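Local coordinates for CBS domain-containing protein CBSX2 (Arabidopsis thaliana, PDB 3SL7) that probably helps control plant development by modulating the chloroplast thioredoxin system, as a regulatory protein built from a pair of CBS domains, at residues A[42-45]-A[46-50]; A[22-25]-A[26-29]; A[144-147]-A[148-151]. All blocks are in the same frame, centred on the assembly; numbering follows the deposited sequence.

Overall arrangement
Contacts 1 and 2 belong to the first CBS domain and follow each other in the chain: residues 22-29 lead into and begin helix 25-35, which is followed by strand 39-43 and the hairpin turn of residues 42-50. Contact 3, residues 144-151, lies in the second CBS domain, on the other side of the chain's centre, about 25 Å from contact 2 between centres. It is the buried one; the other two are partly buried, each with a polar, watered side. Contacts 2 and 3 share their chemistry, a hydroxyl capping a helix start, and both reach the second subunit. Contact 1 instead ties its turn with an aspartate and packs a tryptophan on an isoleucine.

Contact 1: residues A[42-45]-A[46-50]; sequences VIDD and NWTLV
I43 and L49 form an antiparallel non-hydrogen-bonded pair, CA to CA 4.4 Å, and around them the hairpin is laced by V50 N to V42 O at 2.8 Å and D44 N to T48 O at 2.9 Å. The connection is a type I turn from D44 to W47, closed by W47 N to D44 O at 3.0 Å; W47 then takes a left-handed backbone conformation (phi 71°), so the turn ends in a G1 beta bulge, with D44 facing both W47 and T48.

The side chain of D44 does much of the polar work. Its chi1 of 66° swings the carboxylate in over the turn. OD1 of D44 takes N46 N at 2.9 Å, making an Asx turn, and T48 N at 3.1 Å; the two donors come from opposite faces of the carboxylate plane. D44 OD2 accepts from a water 2.7 Å away, and that water also bonds to T48 OG1 and, weakly, to N46 OD1. Past the carboxylate, D45 reaches outward to a salt bridge with K20.

On the apolar side I43 CD1 stands over one face of the W47 indole, 3.5 Å from the centroid of the five-membered ring, a CH-pi contact almost along the ring normal. L141 of strand 141-146 touches both side chains, and R13 makes a cation-pi contact with the indole. Toward the body of the strands, V42 CG1 meets V50 CG2, one valine set roughly perpendicular to the other.

With two backbone N-H groups and a water gripping its carboxylate, D44 is probably held as the anion, and these bonds probably help to hold the turn in shape while the indole covers the isoleucine.

Contact 2: residues A[22-25]-A[26-29]; sequences STSV and DDAL
S24 and D27 meet where helix 25-35 begins: S24 is the N-cap, and its OG accepts from D27 N at 3.1 Å. A chi1 of 71° turns that hydroxyl back over the first helical turn. Directly behind it the helix bonds start, A28 N to S24 O at 3.0 Å and L29 N to V25 O at 2.8 Å.

The tight side is apolar. V25 and L29 run alongside each other in the same direction, with CG1 of V25 3.9 Å from CD1 of L29, and the methyl CG2 of T23 rests near D27 CB and A28.

Across the turn the packing gives way to water. One water accepts from S24 N at 2.9 Å and donates to D27 OD2 at 2.6 Å, so the carboxylate reaches the N-cap amide by way of solvent, a water-mediated counterpart of a capping box.

D26 leaves in another direction, bonding T95 and forming a salt bridge to K158 of the second subunit. Helix 55-58 covers the apolar face through L58, helix 100-103 adds V100 and L103, and L155 of the second subunit packs on D26 and L29.

Contact 3: residues A[144-147]-A[148-151]; sequences ILTR and GNVV
The contact of T146 with N149 is an N-cap at a buried strand-to-helix corner, where strand 141-146 leads into helix 147-159. T146 OG1 accepts from N149 N at 2.9 Å, its chi1 of 69° turning the hydroxyl in toward the first turn. Backbone bonds carry the helix on, V150 N to T146 O at 3.2 Å and V151 N to R147 O at 2.9 Å.

This is the last strand-to-helix connection of the second CBS domain, and its threonine followed three places on by asparagine resembles the Ser/Thr-x-x-Asp/Asn signature with which nucleotide-binding CBS domains hold a ribose or phosphate. An acetate ion, probably from the crystallisation liquor, lies about 4 Å from the T146 side chain, which may mark a pocket but does not prove a nucleotide site. N149 folds back across the threonine, OG1 of T146 lying 3.2 Å from CG of N149, and its amide ND2 bonds T11 OG1 of strand 11-12.

Away from the capping hydroxyl, L145 packs against the helix: L145 CD1 meets N149 CB at 3.7 Å, and L145 CD2 touches V150 CG2 at 3.9 Å. Helix 117-124 covers this apolar side, while R147 makes a cation-pi contact with W82 of the second subunit.

Contact 1: residues A[42-45]-A[46-50]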
loop_
_atom_site.group_PDB
_atom_site.type_symbol
_atom_site.label_atom_id
_atom_site.label_comp_id
_atom_site.label_asym_id
_atom_site.label_seq_id
_atom_site.Cartn_x
_atom_site.Cartn_y
_atom_site.Cartn_z
ATOM N N VAL A 42 0.791 -1.517 -16.510
ATOM C CA VAL A 42 -0.062 -1.342 -17.669
ATOM C C VAL A 42 0.339 -2.350 -18.735
ATOM O O VAL A 42 1.513 -2.438 -19.099
ATOM C CB VAL A 42 0.067 0.086 -18.230
ATOM C CG1 VAL A 42 -1.025 0.364 -19.268
ATOM C CG2 VAL A 42 -0.014 1.118 -17.069
ATOM N N ILE A 43 -0.629 -3.116 -19.219
ATOM C CA ILE A 43 -0.387 -4.088 -20.273
ATOM C C ILE A 43 -1.197 -3.730 -21.510
ATOM O O ILE A 43 -2.096 -2.887 -21.440
ATOM C CB ILE A 43 -0.813 -5.499 -19.833
ATOM C CG1 ILE A 43 -2.283 -5.483 -19.386
ATOM C CG2 ILE A 43 0.076 -5.987 -18.711
ATOM C CD1 ILE A 43 -2.910 -6.857 -19.302
ATOM N N ASP A 44 -0.881 -4.358 -22.642
ATOM C CA ASP A 44 -1.755 -4.264 -23.796
ATOM C C ASP A 44 -2.650 -5.485 -23.829
ATOM O O ASP A 44 -2.624 -6.311 -22.912
ATOM C CB ASP A 44 -0.983 -4.093 -25.105
ATOM C CG ASP A 44 -0.151 -5.312 -25.474
ATOM O OD1 ASP A 44 -0.332 -6.391 -24.863
ATOM O OD2 ASP A 44 0.680 -5.192 -26.405
ATOM N N ASP A 45 -3.432 -5.605 -24.893
ATOM C CA ASP A 45 -4.419 -6.671 -25.010
ATOM C C ASP A 45 -3.818 -8.082 -24.898
ATOM O O ASP A 45 -4.519 -9.035 -24.550
ATOM C CB ASP A 45 -5.223 -6.505 -26.309
ATOM C CG ASP A 45 -6.107 -5.257 -26.302
ATOM O OD1 ASP A 45 -6.432 -4.754 -25.203
ATOM O OD2 ASP A 45 -6.485 -4.785 -27.397
ATOM N N ASN A 46 -2.523 -8.214 -25.175
ATOM C CA ASN A 46 -1.859 -9.518 -25.148
ATOM C C ASN A 46 -0.985 -9.731 -23.912
ATOM O O ASN A 46 -0.150 -10.630 -23.878
ATOM C CB ASN A 46 -1.021 -9.741 -26.414
ATOM C CG ASN A 46 -1.823 -9.562 -27.684
ATOM O OD1 ASN A 46 -1.450 -8.779 -28.555
ATOM N ND2 ASN A 46 -2.936 -10.285 -27.795
ATOM N N TRP A 47 -1.181 -8.893 -22.901
ATOM C CA TRP A 47 -0.444 -9.002 -21.648
ATOM C C TRP A 47 1.020 -8.607 -21.759
ATOM O O TRP A 47 1.797 -8.833 -20.839
ATOM C CB TRP A 47 -0.601 -10.400 -21.033
ATOM C CG TRP A 47 -1.780 -10.422 -20.153
ATOM C CD1 TRP A 47 -3.084 -10.517 -20.535
ATOM C CD2 TRP A 47 -1.783 -10.271 -18.736
ATOM N NE1 TRP A 47 -3.902 -10.455 -19.434
ATOM C CE2 TRP A 47 -3.128 -10.303 -18.315
ATOM C CE3 TRP A 47 -0.781 -10.126 -17.776
ATOM C CZ2 TRP A 47 -3.495 -10.196 -16.979
ATOM C CZ3 TRP A 47 -1.148 -10.010 -16.448
ATOM C CH2 TRP A 47 -2.494 -10.048 -16.062
ATOM N N THR A 48 1.385 -7.991 -22.877
ATOM C CA THR A 48 2.694 -7.364 -22.977
ATOM C C THR A 48 2.739 -6.180 -22.024
ATOM O O THR A 48 1.831 -5.336 -22.022
ATOM C CB THR A 48 2.984 -6.887 -24.399
ATOM O OG1 THR A 48 2.861 -8.000 -25.292
ATOM C CG2 THR A 48 4.397 -6.318 -24.487
ATOM N N LEU A 49 3.781 -6.126 -21.200
ATOM C CA LEU A 49 3.952 -5.025 -20.259
ATOM C C LEU A 49 4.340 -3.795 -21.066
ATOM O O LEU A 49 5.331 -3.815 -21.791
ATOM C CB LEU A 49 5.044 -5.385 -19.251
ATOM C CG LEU A 49 5.328 -4.543 -18.004
ATOM C CD1 LEU A 49 6.277 -3.433 -18.319
ATOM C CD2 LEU A 49 4.046 -4.016 -17.391
ATOM N N VAL A 50 3.542 -2.733 -20.985
ATOM C CA VAL A 50 3.837 -1.531 -21.764
ATOM C C VAL A 50 4.181 -0.316 -20.901
ATOM O O VAL A 50 4.726 0.674 -21.393
ATOM C CB VAL A 50 2.696 -1.183 -22.740
ATOM C CG1 VAL A 50 2.399 -2.373 -23.641
ATOM C CG2 VAL A 50 1.441 -0.729 -21.979
HETATM O O HOH W 1 1.503 -7.556 -27.390
#

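Contact 2: residues A[22-25]-A[26-29]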
loop_
_atom_site.group_PDB
_atom_site.type_symbol
_atom_site.label_atom_id
_atom_site.label_comp_id
_atom_site.label_asym_id
_atom_site.label_seq_id
_atom_site.Cartn_x
_atom_site.Cartn_y
_atom_site.Cartn_z
ATOM N N SER A 22 -5.672 2.248 -22.598
ATOM C CA SER A 22 -7.007 2.749 -22.926
ATOM C C SER A 22 -7.937 2.814 -21.716
ATOM O O SER A 22 -9.048 3.334 -21.798
ATOM C CB SER A 22 -7.636 1.880 -24.016
ATOM O OG SER A 22 -7.864 0.560 -23.551
ATOM N N THR A 23 -7.494 2.281 -20.592
ATOM C CA THR A 23 -8.305 2.308 -19.381
ATOM C C THR A 23 -8.532 3.758 -18.985
ATOM O O THR A 23 -7.597 4.555 -18.990
ATOM C CB THR A 23 -7.604 1.576 -18.235
ATOM O OG1 THR A 23 -7.393 0.218 -18.621
ATOM C CG2 THR A 23 -8.450 1.610 -16.986
ATOM N N SER A 24 -9.767 4.112 -18.650
ATOM C CA SER A 24 -10.039 5.485 -18.250
ATOM C C SER A 24 -9.363 5.742 -16.917
ATOM O O SER A 24 -9.159 4.817 -16.133
ATOM C CB SER A 24 -11.536 5.753 -18.154
ATOM O OG SER A 24 -12.093 5.088 -17.041
ATOM N N VAL A 25 -8.999 6.993 -16.670
ATOM C CA VAL A 25 -8.345 7.358 -15.421
ATOM C C VAL A 25 -9.221 6.980 -14.239
ATOM O O VAL A 25 -8.728 6.479 -13.225
ATOM C CB VAL A 25 -7.982 8.855 -15.399
ATOM C CG1 VAL A 25 -7.749 9.346 -13.980
ATOM C CG2 VAL A 25 -6.750 9.088 -16.251
ATOM N N ASP A 26 -10.524 7.192 -14.396
ATOM C CA ASP A 26 -11.505 6.896 -13.354
ATOM C C ASP A 26 -11.505 5.423 -12.988
ATOM O O ASP A 26 -11.505 5.066 -11.807
ATOM C CB ASP A 26 -12.920 7.305 -13.801
ATOM C CG ASP A 26 -13.194 8.776 -13.597
ATOM O OD1 ASP A 26 -12.428 9.408 -12.839
ATOM O OD2 ASP A 26 -14.173 9.295 -14.180
ATOM N N ASP A 27 -11.524 4.562 -14.002
ATOM C CA ASP A 27 -11.510 3.130 -13.739
ATOM C C ASP A 27 -10.205 2.675 -13.099
ATOM O O ASP A 27 -10.215 1.798 -12.239
ATOM C CB ASP A 27 -11.793 2.330 -15.005
ATOM C CG ASP A 27 -13.229 2.467 -15.461
ATOM O OD1 ASP A 27 -14.083 2.907 -14.659
ATOM O OD2 ASP A 27 -13.497 2.123 -16.626
ATOM N N ALA A 28 -9.086 3.261 -13.524
ATOM C CA ALA A 28 -7.795 2.961 -12.919
ATOM C C ALA A 28 -7.796 3.388 -11.448
ATOM O O ALA A 28 -7.353 2.643 -10.579
ATOM C CB ALA A 28 -6.675 3.653 -13.679
ATOM N N LEU A 29 -8.299 4.586 -11.169
ATOM C CA LEU A 29 -8.420 5.048 -9.787
ATOM C C LEU A 29 -9.275 4.090 -8.964
ATOM O O LEU A 29 -8.913 3.738 -7.845
ATOM C CB LEU A 29 -9.007 6.463 -9.731
ATOM C CG LEU A 29 -8.045 7.597 -10.073
ATOM C CD1 LEU A 29 -8.793 8.925 -10.222
ATOM C CD2 LEU A 29 -6.944 7.705 -9.041
HETATM O O HOH W 2 -11.972 2.298 -18.774
#

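Contact 3: residues A[144-147]-A[148-151]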
loop_
_atom_site.group_PDB
_atom_site.type_symbol
_atom_site.label_atom_id
_atom_site.label_comp_id
_atom_site.label_asym_id
_atom_site.label_seq_id
_atom_site.Cartn_x
_atom_site.Cartn_y
_atom_site.Cartn_z
ATOM N N ILE A 144 5.027 -9.400 -10.350
ATOM C CA ILE A 144 5.621 -8.157 -9.938
ATOM C C ILE A 144 6.403 -8.404 -8.657
ATOM O O ILE A 144 6.007 -9.222 -7.828
ATOM C CB ILE A 144 4.533 -7.029 -9.788
ATOM C CG1 ILE A 144 5.177 -5.658 -9.675
ATOM C CG2 ILE A 144 3.615 -7.276 -8.592
ATOM C CD1 ILE A 144 4.209 -4.526 -10.012
ATOM N N LEU A 145 7.544 -7.736 -8.526
ATOM C CA LEU A 145 8.295 -7.766 -7.276
ATOM C C LEU A 145 8.064 -6.471 -6.512
ATOM O O LEU A 145 8.350 -5.378 -7.010
ATOM C CB LEU A 145 9.794 -7.944 -7.531
ATOM C CG LEU A 145 10.619 -8.165 -6.256
ATOM C CD1 LEU A 145 10.319 -9.551 -5.655
ATOM C CD2 LEU A 145 12.114 -8.016 -6.540
ATOM N N THR A 146 7.562 -6.604 -5.293
ATOM C CA THR A 146 7.273 -5.454 -4.458
ATOM C C THR A 146 8.235 -5.466 -3.290
ATOM O O THR A 146 8.849 -6.484 -3.017
ATOM C CB THR A 146 5.852 -5.540 -3.887
ATOM O OG1 THR A 146 5.790 -6.612 -2.938
ATOM C CG2 THR A 146 4.833 -5.805 -5.005
ATOM N N ARG A 147 8.345 -4.347 -2.581
ATOM C CA ARG A 147 9.183 -4.305 -1.393
ATOM C C ARG A 147 8.693 -5.333 -0.383
ATOM O O ARG A 147 9.491 -5.995 0.282
ATOM C CB ARG A 147 9.199 -2.905 -0.785
ATOM C CG ARG A 147 10.050 -1.912 -1.560
ATOM C CD ARG A 147 9.939 -0.510 -0.973
ATOM N NE ARG A 147 10.273 -0.475 0.450
ATOM C CZ ARG A 147 11.514 -0.523 0.929
ATOM N NH1 ARG A 147 12.546 -0.626 0.097
ATOM N NH2 ARG A 147 11.725 -0.476 2.240
ATOM N N GLY A 148 7.374 -5.473 -0.287
ATOM C CA GLY A 148 6.773 -6.475 0.573
ATOM C C GLY A 148 7.202 -7.898 0.234
ATOM O O GLY A 148 7.417 -8.710 1.125
ATOM N N ASN A 149 7.303 -8.212 -1.055
ATOM C CA ASN A 149 7.807 -9.514 -1.474
ATOM C C ASN A 149 9.227 -9.722 -0.976
ATOM O O ASN A 149 9.588 -10.817 -0.564
ATOM C CB ASN A 149 7.812 -9.651 -2.999
ATOM C CG ASN A 149 6.427 -9.721 -3.590
ATOM O OD1 ASN A 149 5.479 -10.156 -2.929
ATOM N ND2 ASN A 149 6.302 -9.303 -4.859
ATOM N N VAL A 150 10.040 -8.671 -1.044
ATOM C CA VAL A 150 11.445 -8.786 -0.671
ATOM C C VAL A 150 11.562 -8.990 0.831
ATOM O O VAL A 150 12.358 -9.795 1.297
ATOM C CB VAL A 150 12.262 -7.553 -1.118
ATOM C CG1 VAL A 150 13.694 -7.646 -0.603
ATOM C CG2 VAL A 150 12.241 -7.426 -2.644
ATOM N N VAL A 151 10.754 -8.274 1.599
ATOM C CA VAL A 151 10.737 -8.484 3.043
ATOM C C VAL A 151 10.291 -9.918 3.372
ATOM O O VAL A 151 10.860 -10.591 4.235
ATOM C CB VAL A 151 9.822 -7.474 3.723
ATOM C CG1 VAL A 151 9.699 -7.776 5.224
ATOM C CG2 VAL A 151 10.345 -6.063 3.476
#